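Putative transcription regulator (PDB 3K69) is a putative transcriptional regulator with a helix-turn-helix fold that probably binds DNA as a dimer to control gene expression. Local coordinates at residues R46-L49 / S50-K54; E118-T121 / D122-T125. All coordinates share one frame; numbering follows the deposited sequence.

Contact 1: R46-L49 / S50-K54; sequences RNIL and SVLHK
I48 and L52 meet one turn apart on a single helix. The CG2 branch of I48 touches CD1 of L52 at 4.2 Å, and the two side chains cross obliquely. One residue earlier, N47 and V51 make a second such i to i+4 contact, amide against methyl. The amide nitrogen ND2 of N47 lies 4.0 Å from CG2 of V51. CG of N47 is anti to its backbone N (chi1 -177°), which carries the amide along the helix toward V51. The same CG2 of V51 packs 3.2 Å from N47 O.

Four backbone hydrogen bonds set these positions, each from a residue to the one four places earlier. S50 N binds R46 O at 3.1 Å. V51, L52 and H53 follow, giving to N47, I48 and L49. The last is the straightest, with an N-H...O angle of 168°.

Helix 46-54 probably corresponds to the recognition helix of a winged helix-turn-helix, third after 9-22 and 31-38. Around this turn, I48 and L52 pack on A14 of helix 9-22, and L49 on S17. L49 and H53 also touch Y68 of strand 67-69, and H53 ND1 hydrogen-bonds to L58 O. V51 and L52 reach L85 and L82 of helix 79-86.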
# COMPACT_ATOMS: atom_id res chain seq x y z
N ARG A 46 -1.22 19.84 -12.48
CA ARG A 46 -1.55 21.18 -12.01
C ARG A 46 -1.92 21.15 -10.54
O ARG A 46 -1.50 22.01 -9.76
CB ARG A 46 -2.71 21.77 -12.87
CG ARG A 46 -3.42 23.05 -12.34
CD ARG A 46 -4.50 23.61 -13.37
NE ARG A 46 -4.93 25.00 -13.11
CZ ARG A 46 -4.12 26.08 -13.20
NH1 ARG A 46 -2.82 25.98 -13.53
NH2 ARG A 46 -4.60 27.30 -12.95
N ASN A 47 -2.70 20.16 -10.15
CA ASN A 47 -3.11 20.03 -8.78
C ASN A 47 -1.95 19.78 -7.84
O ASN A 47 -1.87 20.40 -6.78
CB ASN A 47 -4.17 18.95 -8.59
CG ASN A 47 -4.65 18.87 -7.15
OD1 ASN A 47 -5.31 19.79 -6.66
ND2 ASN A 47 -4.30 17.79 -6.45
N ILE A 48 -1.06 18.87 -8.20
CA ILE A 48 0.09 18.56 -7.33
C ILE A 48 1.04 19.76 -7.19
O ILE A 48 1.52 20.04 -6.11
CB ILE A 48 0.82 17.27 -7.79
CG1 ILE A 48 -0.02 16.07 -7.39
CG2 ILE A 48 2.22 17.13 -7.11
CD1 ILE A 48 -0.21 15.96 -5.84
N LEU A 49 1.30 20.47 -8.29
CA LEU A 49 2.18 21.63 -8.25
C LEU A 49 1.57 22.70 -7.33
O LEU A 49 2.29 23.35 -6.58
CB LEU A 49 2.44 22.18 -9.64
CG LEU A 49 3.27 21.31 -10.59
CD1 LEU A 49 3.33 21.99 -11.98
CD2 LEU A 49 4.65 21.03 -10.06
N SER A 50 0.25 22.84 -7.38
CA SER A 50 -0.50 23.75 -6.53
C SER A 50 -0.39 23.36 -5.06
O SER A 50 -0.08 24.20 -4.22
CB SER A 50 -1.95 23.81 -6.97
OG SER A 50 -2.77 24.30 -5.95
N VAL A 51 -0.58 22.07 -4.77
CA VAL A 51 -0.41 21.53 -3.40
C VAL A 51 1.03 21.77 -2.87
O VAL A 51 1.23 22.15 -1.71
CB VAL A 51 -0.82 20.02 -3.34
CG1 VAL A 51 -0.50 19.40 -1.98
CG2 VAL A 51 -2.30 19.86 -3.61
N LEU A 52 2.02 21.56 -3.71
CA LEU A 52 3.41 21.77 -3.28
C LEU A 52 3.67 23.25 -2.99
O LEU A 52 4.29 23.60 -1.99
CB LEU A 52 4.36 21.27 -4.35
CG LEU A 52 4.47 19.75 -4.51
CD1 LEU A 52 5.40 19.48 -5.72
CD2 LEU A 52 4.98 19.07 -3.19
N HIS A 53 3.20 24.12 -3.90
CA HIS A 53 3.21 25.55 -3.70
C HIS A 53 2.52 25.99 -2.41
O HIS A 53 3.12 26.70 -1.64
CB HIS A 53 2.58 26.27 -4.86
CG HIS A 53 2.64 27.76 -4.74
ND1 HIS A 53 3.79 28.42 -4.34
CD2 HIS A 53 1.72 28.72 -4.96
CE1 HIS A 53 3.54 29.72 -4.29
NE2 HIS A 53 2.31 29.93 -4.70
N LYS A 54 1.28 25.58 -2.19
CA LYS A 54 0.53 25.96 -0.98
C LYS A 54 1.22 25.56 0.31
O LYS A 54 1.04 26.21 1.33
CB LYS A 54 -0.90 25.38 -0.99
CG LYS A 54 -1.77 26.01 -2.05
CD LYS A 54 -3.17 25.36 -2.16
CE LYS A 54 -4.00 26.15 -3.18
NZ LYS A 54 -5.47 25.84 -3.18

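Contact 2: E118-T121 / D122-T125; sequences ETLT and DLFT
T125 turns OG1 back along the helix toward the T121 carbonyl (chi1 -52°), and F124 folds its ring back toward L120 (chi1 -67°). OG1 of T125 and CG of F124 each stand anti to the residue's own carbonyl carbon. The T125 hydroxyl donates to T121 O at 2.6 Å. That oxygen also accepts T125 N at 2.9 Å. The two donors reach it from opposite faces of the carbonyl plane, so one residue grips one oxygen twice. The hydroxyl of T121 is used one turn earlier, on S117 O.

L120 O approaches the F124 ring obliquely, within 3.1 Å of its CG, and CE2 of the ring is 3.9 Å from L120 CB. That oxygen takes the F124 N-H in a nearly straight bond. L120 and L123 run alongside each other and bring their CD2 methyls to 3.9 Å.

Where the helix carries acids, E118 and D122 bring like charges close, with OE2 of E118 4.4 Å from OD2 of D122. One water donates to both oxygens, at 2.6 Å each. It probably eases their repulsion.

The F124 ring also meets Y93 with the planes at about 50°, touches I97, and packs on Y135 of the second subunit. Cutting F124 back to an alanine is likely to open a gap between L120, Y93 and that Y135, and to weaken the packing between the subunits. T119 OG1 hydrogen-bonds to D146 OD2 of the second subunit. The arrangement is that of a long helix at a dimer interface, with a buried face toward the partner, as in related dimeric winged-helix regulators.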
# COMPACT_ATOMS: atom_id res chain seq x y z
N GLU A 118 -13.56 -3.76 12.79
CA GLU A 118 -12.67 -3.05 13.72
C GLU A 118 -11.28 -3.69 13.80
O GLU A 118 -10.30 -2.98 13.87
CB GLU A 118 -13.28 -2.92 15.11
CG GLU A 118 -12.37 -2.16 16.07
CD GLU A 118 -12.91 -2.12 17.49
OE1 GLU A 118 -14.04 -2.61 17.71
OE2 GLU A 118 -12.20 -1.57 18.36
N THR A 119 -11.21 -5.02 13.81
CA THR A 119 -9.94 -5.75 13.77
C THR A 119 -9.07 -5.50 12.53
O THR A 119 -7.87 -5.22 12.62
CB THR A 119 -10.23 -7.26 13.87
OG1 THR A 119 -10.68 -7.51 15.20
CG2 THR A 119 -8.94 -8.15 13.53
N LEU A 120 -9.69 -5.56 11.35
CA LEU A 120 -8.95 -5.28 10.11
C LEU A 120 -8.56 -3.85 9.95
O LEU A 120 -7.47 -3.56 9.44
CB LEU A 120 -9.71 -5.79 8.88
CG LEU A 120 -9.74 -7.31 8.75
CD1 LEU A 120 -10.65 -7.65 7.58
CD2 LEU A 120 -8.30 -7.92 8.59
N THR A 121 -9.44 -2.95 10.38
CA THR A 121 -9.12 -1.54 10.38
C THR A 121 -7.87 -1.27 11.23
O THR A 121 -6.97 -0.57 10.80
CB THR A 121 -10.30 -0.64 10.83
OG1 THR A 121 -11.40 -0.82 9.95
CG2 THR A 121 -9.90 0.88 10.84
N ASP A 122 -7.82 -1.84 12.43
CA ASP A 122 -6.64 -1.64 13.26
C ASP A 122 -5.38 -2.26 12.60
O ASP A 122 -4.33 -1.61 12.53
CB ASP A 122 -6.83 -2.21 14.64
CG ASP A 122 -7.84 -1.44 15.49
OD1 ASP A 122 -8.31 -0.34 15.09
OD2 ASP A 122 -8.16 -1.95 16.60
N LEU A 123 -5.51 -3.50 12.15
CA LEU A 123 -4.46 -4.19 11.43
C LEU A 123 -3.86 -3.35 10.25
O LEU A 123 -2.65 -3.11 10.20
CB LEU A 123 -4.97 -5.54 10.94
CG LEU A 123 -3.91 -6.47 10.29
CD1 LEU A 123 -2.86 -6.97 11.28
CD2 LEU A 123 -4.54 -7.62 9.49
N PHE A 124 -4.73 -2.94 9.33
CA PHE A 124 -4.36 -2.15 8.14
C PHE A 124 -3.78 -0.78 8.52
O PHE A 124 -2.83 -0.31 7.90
CB PHE A 124 -5.59 -1.91 7.26
CG PHE A 124 -6.17 -3.13 6.62
CD1 PHE A 124 -5.39 -4.24 6.30
CD2 PHE A 124 -7.50 -3.17 6.28
CE1 PHE A 124 -5.97 -5.37 5.66
CE2 PHE A 124 -8.08 -4.29 5.66
CZ PHE A 124 -7.29 -5.38 5.34
N THR A 125 -4.33 -0.16 9.56
CA THR A 125 -3.83 1.14 10.03
C THR A 125 -2.44 1.04 10.63
O THR A 125 -1.56 1.85 10.31
CB THR A 125 -4.79 1.83 11.01
OG1 THR A 125 -6.10 1.89 10.41
CG2 THR A 125 -4.33 3.26 11.34
O HOH W 1 -9.73 -0.87 18.34

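Both contacts pair residues three or four places apart on one helix, but on different helices. Contact 1 lies on helix 46-54 and contact 2 on helix 111-136. Their centres are 31 Å apart, on opposite sides of the chain's centre, and their nearest atoms are about 21 Å apart. Each is partly buried: I48, L49 and L52 in contact 1, and T119, L120, L123 and F124 in contact 2, are buried. Contact 1 is covered by its own chain alone, inside the helical and two-stranded part of the fold. Contact 2 is covered partly by the second subunit. Between their segments, contact 1 has hydrogen bonds from backbone alone, whereas contact 2 adds a threonine hydroxyl and a water between two acids.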